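Local structure of SWD1-like protein (Myceliophthora thermophila, 6E29) at residues Cys78-Leu83 / Leu93-Asp98; Arg101-Arg106 / Val136-Pro141. The protein probably acts as a protein-binding WD-repeat scaffold, the beta-propeller domain of the Swd1 (Cps50) subunit of the COMPASS histone H3K4 methyltransferase. One frame throughout, in Å; residues are numbered along the deposited sequence.

Interaction 1: residues Cys78-Leu83 / Leu93-Asp98; sequences CGRYLL and LWDLQD
Strands 81-83 and 93-95 run antiparallel, their axes 4.6 Å apart at closest approach, with Leu82 and Trp94 as the hydrogen-bonded pair: Trp94 N gives to Leu82 O at 2.9 Å and Leu82 N returns the bond to Trp94 O. Past the strand ends, Leu96 N still reaches Arg80 O at 2.8 Å. Arg80 carries the polar side. With CG anti to the backbone N (chi1 -179°) and the rest of its chain fully extended, it lays the guanidinium beside Asp95. Arg80 NE gives a nearly straight bond to Asp95 OD1 at 3.1 Å, in the guanidinium plane and on the syn side of OD1 but 34° out of the carboxylate plane; NH2 to OD2 is weak. Gln97 N meets OD1 from the other face of the carboxylate, closing an Asx turn, which suits an aspartate where the strand ends. The poorly ordered Gln97 amide stacks on one guanidinium face; Tyr81 OH lies near the rim of the opposite one. A leucine in place of Arg80 would probably leave the Asp95 carboxylate without its charged mate and the Gln97 amide without a flat partner. Leu83 CD1 and Leu93 CD1 meet at 3.9 Å on the face shared with Tyr81. In this blade, strand 70-75 flanks the hairpin beside 81-86 and strand 100-106 beside 90-95; Leu82 packs on Val49 and Ile51 of the preceding blade, and Tyr81 stacks on His121 of the next.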
loop_
_atom_site.group_PDB
_atom_site.type_symbol
_atom_site.label_atom_id
_atom_site.label_comp_id
_atom_site.label_asym_id
_atom_site.label_seq_id
_atom_site.Cartn_x
_atom_site.Cartn_y
_atom_site.Cartn_z
ATOM N N CYS B 78 -4.415 -7.176 -15.866
ATOM C CA CYS B 78 -5.419 -7.862 -16.656
ATOM C C CYS B 78 -6.570 -8.386 -15.809
ATOM O O CYS B 78 -7.548 -8.910 -16.362
ATOM C CB CYS B 78 -4.752 -9.029 -17.433
ATOM S SG CYS B 78 -3.811 -10.179 -16.380
ATOM N N GLY B 79 -6.480 -8.273 -14.487
ATOM C CA GLY B 79 -7.465 -8.860 -13.602
ATOM C C GLY B 79 -7.390 -10.371 -13.437
ATOM O O GLY B 79 -8.179 -10.932 -12.649
ATOM N N ARG B 80 -6.454 -11.049 -14.109
ATOM C CA ARG B 80 -6.435 -12.500 -14.018
ATOM C C ARG B 80 -5.717 -13.009 -12.770
ATOM O O ARG B 80 -6.060 -14.097 -12.271
ATOM C CB ARG B 80 -5.817 -13.095 -15.263
ATOM C CG ARG B 80 -5.817 -14.553 -15.197
ATOM C CD ARG B 80 -5.198 -15.144 -16.436
ATOM N NE ARG B 80 -5.124 -16.582 -16.329
ATOM C CZ ARG B 80 -4.695 -17.363 -17.318
ATOM N NH1 ARG B 80 -4.297 -16.807 -18.461
ATOM N NH2 ARG B 80 -4.660 -18.685 -17.159
ATOM N N TYR B 81 -4.781 -12.227 -12.217
ATOM C CA TYR B 81 -3.910 -12.653 -11.133
ATOM C C TYR B 81 -4.040 -11.715 -9.937
ATOM O O TYR B 81 -4.318 -10.532 -10.092
ATOM C CB TYR B 81 -2.422 -12.692 -11.586
ATOM C CG TYR B 81 -2.228 -13.634 -12.785
ATOM C CD1 TYR B 81 -2.120 -14.991 -12.589
ATOM C CD2 TYR B 81 -2.148 -13.135 -14.088
ATOM C CE1 TYR B 81 -1.944 -15.868 -13.679
ATOM C CE2 TYR B 81 -1.974 -14.006 -15.199
ATOM C CZ TYR B 81 -1.866 -15.360 -14.972
ATOM O OH TYR B 81 -1.699 -16.226 -16.024
ATOM N N LEU B 82 -3.904 -12.278 -8.740
ATOM C CA LEU B 82 -4.040 -11.510 -7.504
ATOM C C LEU B 82 -2.944 -11.946 -6.561
ATOM O O LEU B 82 -2.804 -13.135 -6.267
ATOM C CB LEU B 82 -5.418 -11.719 -6.853
ATOM C CG LEU B 82 -5.689 -11.042 -5.491
ATOM C CD1 LEU B 82 -5.635 -9.564 -5.651
ATOM C CD2 LEU B 82 -7.057 -11.502 -4.984
ATOM N N LEU B 83 -2.173 -10.982 -6.076
ATOM C CA LEU B 83 -1.081 -11.256 -5.171
ATOM C C LEU B 83 -1.534 -10.906 -3.755
ATOM O O LEU B 83 -1.974 -9.785 -3.500
ATOM C CB LEU B 83 0.120 -10.420 -5.584
ATOM C CG LEU B 83 1.407 -10.733 -4.858
ATOM C CD1 LEU B 83 2.035 -11.975 -5.447
ATOM C CD2 LEU B 83 2.341 -9.502 -4.998
ATOM N N LEU B 93 0.641 -15.812 -5.392
ATOM C CA LEU B 93 0.063 -15.331 -6.635
ATOM C C LEU B 93 -1.003 -16.326 -7.051
ATOM O O LEU B 93 -0.689 -17.484 -7.379
ATOM C CB LEU B 93 1.073 -15.194 -7.768
ATOM C CG LEU B 93 0.368 -14.522 -8.957
ATOM C CD1 LEU B 93 -0.039 -13.150 -8.583
ATOM C CD2 LEU B 93 1.304 -14.450 -10.121
ATOM N N TRP B 94 -2.260 -15.877 -6.994
ATOM C CA TRP B 94 -3.426 -16.659 -7.380
ATOM C C TRP B 94 -3.708 -16.462 -8.863
ATOM O O TRP B 94 -3.618 -15.341 -9.382
ATOM C CB TRP B 94 -4.661 -16.226 -6.564
ATOM C CG TRP B 94 -4.473 -16.366 -5.109
ATOM C CD1 TRP B 94 -4.063 -15.400 -4.234
ATOM C CD2 TRP B 94 -4.647 -17.559 -4.338
ATOM N NE1 TRP B 94 -3.986 -15.913 -2.957
ATOM C CE2 TRP B 94 -4.345 -17.239 -2.993
ATOM C CE3 TRP B 94 -5.072 -18.866 -4.647
ATOM C CZ2 TRP B 94 -4.440 -18.180 -1.958
ATOM C CZ3 TRP B 94 -5.154 -19.802 -3.619
ATOM C CH2 TRP B 94 -4.836 -19.457 -2.293
ATOM N N ASP B 95 -4.074 -17.541 -9.530
ATOM C CA ASP B 95 -4.650 -17.491 -10.866
ATOM C C ASP B 95 -6.178 -17.571 -10.702
ATOM O O ASP B 95 -6.724 -18.608 -10.295
ATOM C CB ASP B 95 -4.079 -18.633 -11.711
ATOM C CG ASP B 95 -4.566 -18.630 -13.158
ATOM O OD1 ASP B 95 -5.441 -17.812 -13.524
ATOM O OD2 ASP B 95 -4.055 -19.478 -13.926
ATOM N N LEU B 96 -6.857 -16.450 -10.944
ATOM C CA LEU B 96 -8.308 -16.414 -10.792
ATOM C C LEU B 96 -9.023 -17.024 -11.976
ATOM O O LEU B 96 -10.242 -17.224 -11.900
ATOM C CB LEU B 96 -8.790 -14.986 -10.604
ATOM C CG LEU B 96 -8.135 -14.298 -9.413
ATOM C CD1 LEU B 96 -8.716 -12.905 -9.225
ATOM C CD2 LEU B 96 -8.269 -15.138 -8.153
ATOM N N GLN B 97 -8.309 -17.333 -13.062
ATOM C CA GLN B 97 -8.961 -18.073 -14.137
ATOM C C GLN B 97 -9.431 -19.450 -13.665
ATOM O O GLN B 97 -10.486 -19.924 -14.108
ATOM C CB GLN B 97 -8.027 -18.197 -15.333
ATOM C CG GLN B 97 -8.538 -19.094 -16.416
ATOM C CD GLN B 97 -7.631 -19.080 -17.613
ATOM O OE1 GLN B 97 -6.929 -20.057 -17.893
ATOM N NE2 GLN B 97 -7.609 -17.953 -18.318
ATOM N N ASP B 98 -8.692 -20.081 -12.729
ATOM C CA ASP B 98 -9.017 -21.403 -12.198
ATOM C C ASP B 98 -8.951 -21.514 -10.668
ATOM O O ASP B 98 -9.084 -22.631 -10.138
ATOM C CB ASP B 98 -8.075 -22.450 -12.819
ATOM C CG ASP B 98 -6.627 -21.974 -12.846
ATOM O OD1 ASP B 98 -6.330 -20.939 -12.200
ATOM O OD2 ASP B 98 -5.799 -22.617 -13.521
#

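Interaction 2: residues Arg101-Arg106 / Val136-Pro141; sequences RYREVR and VDITEP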
loop_
_atom_site.group_PDB
_atom_site.type_symbol
_atom_site.label_atom_id
_atom_site.label_comp_id
_atom_site.label_asym_id
_atom_site.label_seq_id
_atom_site.Cartn_x
_atom_site.Cartn_y
_atom_site.Cartn_z
ATOM N N ARG B 101 -3.390 -21.688 -6.850
ATOM C CA ARG B 101 -2.172 -21.118 -6.283
ATOM C C ARG B 101 -1.074 -21.184 -7.338
ATOM O O ARG B 101 -0.407 -22.211 -7.474
ATOM C CB ARG B 101 -1.770 -21.897 -5.036
ATOM C CG ARG B 101 -1.683 -21.101 -3.777
ATOM C CD ARG B 101 -1.026 -21.923 -2.653
ATOM N NE ARG B 101 -2.021 -22.471 -1.729
ATOM C CZ ARG B 101 -1.739 -22.994 -0.537
ATOM N NH1 ARG B 101 -0.484 -23.049 -0.121
ATOM N NH2 ARG B 101 -2.711 -23.456 0.240
ATOM N N TYR B 102 -0.888 -20.115 -8.104
ATOM C CA TYR B 102 0.000 -20.135 -9.264
ATOM C C TYR B 102 1.470 -20.006 -8.877
ATOM O O TYR B 102 2.327 -20.663 -9.487
ATOM C CB TYR B 102 -0.428 -19.024 -10.213
ATOM C CG TYR B 102 0.398 -18.802 -11.432
ATOM C CD1 TYR B 102 0.585 -19.810 -12.379
ATOM C CD2 TYR B 102 1.001 -17.569 -11.645
ATOM C CE1 TYR B 102 1.336 -19.588 -13.509
ATOM C CE2 TYR B 102 1.759 -17.339 -12.761
ATOM C CZ TYR B 102 1.923 -18.351 -13.697
ATOM O OH TYR B 102 2.698 -18.100 -14.816
ATOM N N ARG B 103 1.774 -19.166 -7.880
ATOM C CA ARG B 103 3.116 -19.023 -7.306
ATOM C C ARG B 103 2.994 -18.766 -5.811
ATOM O O ARG B 103 1.996 -18.208 -5.340
ATOM C CB ARG B 103 3.924 -17.857 -7.900
ATOM C CG ARG B 103 4.208 -17.940 -9.390
ATOM C CD ARG B 103 5.336 -18.889 -9.677
ATOM N NE ARG B 103 5.596 -19.052 -11.106
ATOM C CZ ARG B 103 5.022 -19.993 -11.871
ATOM N NH1 ARG B 103 4.124 -20.831 -11.351
ATOM N NH2 ARG B 103 5.327 -20.100 -13.164
ATOM N N GLU B 104 4.037 -19.127 -5.071
ATOM C CA GLU B 104 4.018 -18.970 -3.620
ATOM C C GLU B 104 5.427 -18.733 -3.084
ATOM O O GLU B 104 6.331 -19.527 -3.354
ATOM C CB GLU B 104 3.432 -20.230 -2.998
ATOM C CG GLU B 104 3.278 -20.152 -1.517
ATOM C CD GLU B 104 2.520 -21.363 -0.982
ATOM O OE1 GLU B 104 2.220 -21.380 0.227
ATOM O OE2 GLU B 104 2.238 -22.301 -1.766
ATOM N N VAL B 105 5.603 -17.685 -2.277
ATOM C CA VAL B 105 6.916 -17.284 -1.771
ATOM C C VAL B 105 6.813 -17.068 -0.264
ATOM O O VAL B 105 5.968 -16.289 0.198
ATOM C CB VAL B 105 7.424 -16.010 -2.472
ATOM C CG1 VAL B 105 8.863 -15.637 -1.983
ATOM C CG2 VAL B 105 7.364 -16.171 -3.997
ATOM N N ARG B 106 7.660 -17.772 0.499
ATOM C CA ARG B 106 7.688 -17.677 1.957
ATOM C C ARG B 106 8.925 -16.919 2.433
ATOM O O ARG B 106 10.053 -17.244 2.043
ATOM C CB ARG B 106 7.635 -19.071 2.591
ATOM C CG ARG B 106 6.490 -19.901 2.009
ATOM C CD ARG B 106 6.439 -21.303 2.608
ATOM N NE ARG B 106 6.611 -22.330 1.573
ATOM C CZ ARG B 106 5.640 -22.722 0.755
ATOM N NH1 ARG B 106 4.450 -22.177 0.874
ATOM N NH2 ARG B 106 5.857 -23.666 -0.167
ATOM N N VAL B 136 11.222 -9.878 -5.855
ATOM C CA VAL B 136 11.207 -11.314 -6.146
ATOM C C VAL B 136 10.753 -11.547 -7.580
ATOM O O VAL B 136 9.717 -11.029 -8.000
ATOM C CB VAL B 136 10.312 -12.095 -5.161
ATOM C CG1 VAL B 136 10.333 -13.596 -5.510
ATOM C CG2 VAL B 136 10.776 -11.886 -3.719
ATOM N N ASP B 137 11.501 -12.361 -8.318
ATOM C CA ASP B 137 11.067 -12.818 -9.638
ATOM C C ASP B 137 10.353 -14.155 -9.497
ATOM O O ASP B 137 10.976 -15.156 -9.101
ATOM C CB ASP B 137 12.290 -12.919 -10.557
ATOM C CG ASP B 137 11.999 -13.574 -11.903
ATOM O OD1 ASP B 137 10.842 -13.909 -12.237
ATOM O OD2 ASP B 137 12.995 -13.777 -12.653
ATOM N N ILE B 138 9.063 -14.195 -9.877
ATOM C CA ILE B 138 8.324 -15.442 -9.778
ATOM C C ILE B 138 7.928 -15.952 -11.162
ATOM O O ILE B 138 6.912 -16.642 -11.303
ATOM C CB ILE B 138 7.104 -15.270 -8.860
ATOM C CG1 ILE B 138 6.203 -14.149 -9.390
ATOM C CG2 ILE B 138 7.574 -14.978 -7.424
ATOM C CD1 ILE B 138 5.009 -13.839 -8.509
ATOM N N THR B 139 8.724 -15.633 -12.195
ATOM C CA THR B 139 8.416 -16.152 -13.531
ATOM C C THR B 139 8.265 -17.667 -13.493
ATOM O O THR B 139 7.373 -18.242 -14.140
ATOM C CB THR B 139 9.515 -15.802 -14.542
ATOM O OG1 THR B 139 9.778 -14.392 -14.567
ATOM C CG2 THR B 139 9.136 -16.332 -15.986
ATOM N N GLU B 140 9.150 -18.330 -12.768
ATOM C CA GLU B 140 9.132 -19.768 -12.660
ATOM C C GLU B 140 8.710 -20.170 -11.262
ATOM O O GLU B 140 8.821 -19.384 -10.315
ATOM C CB GLU B 140 10.526 -20.340 -12.946
ATOM C CG GLU B 140 11.226 -19.729 -14.142
ATOM C CD GLU B 140 10.829 -20.389 -15.437
ATOM O OE1 GLU B 140 10.421 -19.667 -16.378
ATOM O OE2 GLU B 140 10.932 -21.635 -15.508
ATOM N N PRO B 141 8.245 -21.399 -11.078
ATOM C CA PRO B 141 8.294 -21.980 -9.737
ATOM C C PRO B 141 9.076 -21.999 -8.430
ATOM O O PRO B 141 8.631 -22.579 -7.439
ATOM C CB PRO B 141 7.792 -23.410 -9.946
ATOM C CG PRO B 141 6.957 -23.334 -11.226
ATOM C CD PRO B 141 7.653 -22.309 -12.075
#
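The guanidinium of Arg103 is gripped by three backbone carbonyls. Arg103 NE gives to Ile138 O at 2.8 Å, Arg103 NH2 to Thr139 O at 2.9 Å, and NH1 turns back to Tyr102 O, next to it in its own strand. The bond to Thr139 is almost straight at the hydrogen (173°) and lies in the guanidinium plane, although it comes from above the plane of the carbonyl. A bend at chi2 (-78°) turns the arginine chain, whose CG and CD pass Ile138 CB. Pro141 CD lies over one face of the guanidinium and the Tyr102 ring over the other, so each face is partly covered, toward its rim. Asp137 shapes the receiving turn: its OD1 takes two hydrogen bonds, from Thr139 N, an Asx turn, and from Thr139 OG1, which a threonine can supply together. Further along the strand, Val105 CG2 touches Ile138 CG2 at 3.6 Å and Val136 CG1 at 4.2 Å, branched side chains that pack with Phe124 between the two blades. Because Arg103 donates to main-chain oxygens, its bonds across the contact probably depend on the path of the 138-139 turn rather than its side chains, and this long donor-rich residue joins blades that share no strand pairing here.

How the interactions relate
From the N terminus, the chain first closes interaction 1, a short hairpin loop between strands 81-86 and 90-95, the middle strands of one propeller blade. It then turns into strand 100-106, the outermost of that blade, which opens interaction 2; this closes some thirty residues later, at the end of strand 134-137 of the next blade and the turn that follows it. The two loops are therefore in series, neither crossing nor enclosing the other. They meet where strands 90-95 and 100-106 pair: Leu93 O lies 2.7 Å from Tyr102 N, in a classic beta bulge at Tyr102 and Arg103. Interaction 1 thus works within a blade, whereas interaction 2 ties that blade to its successor.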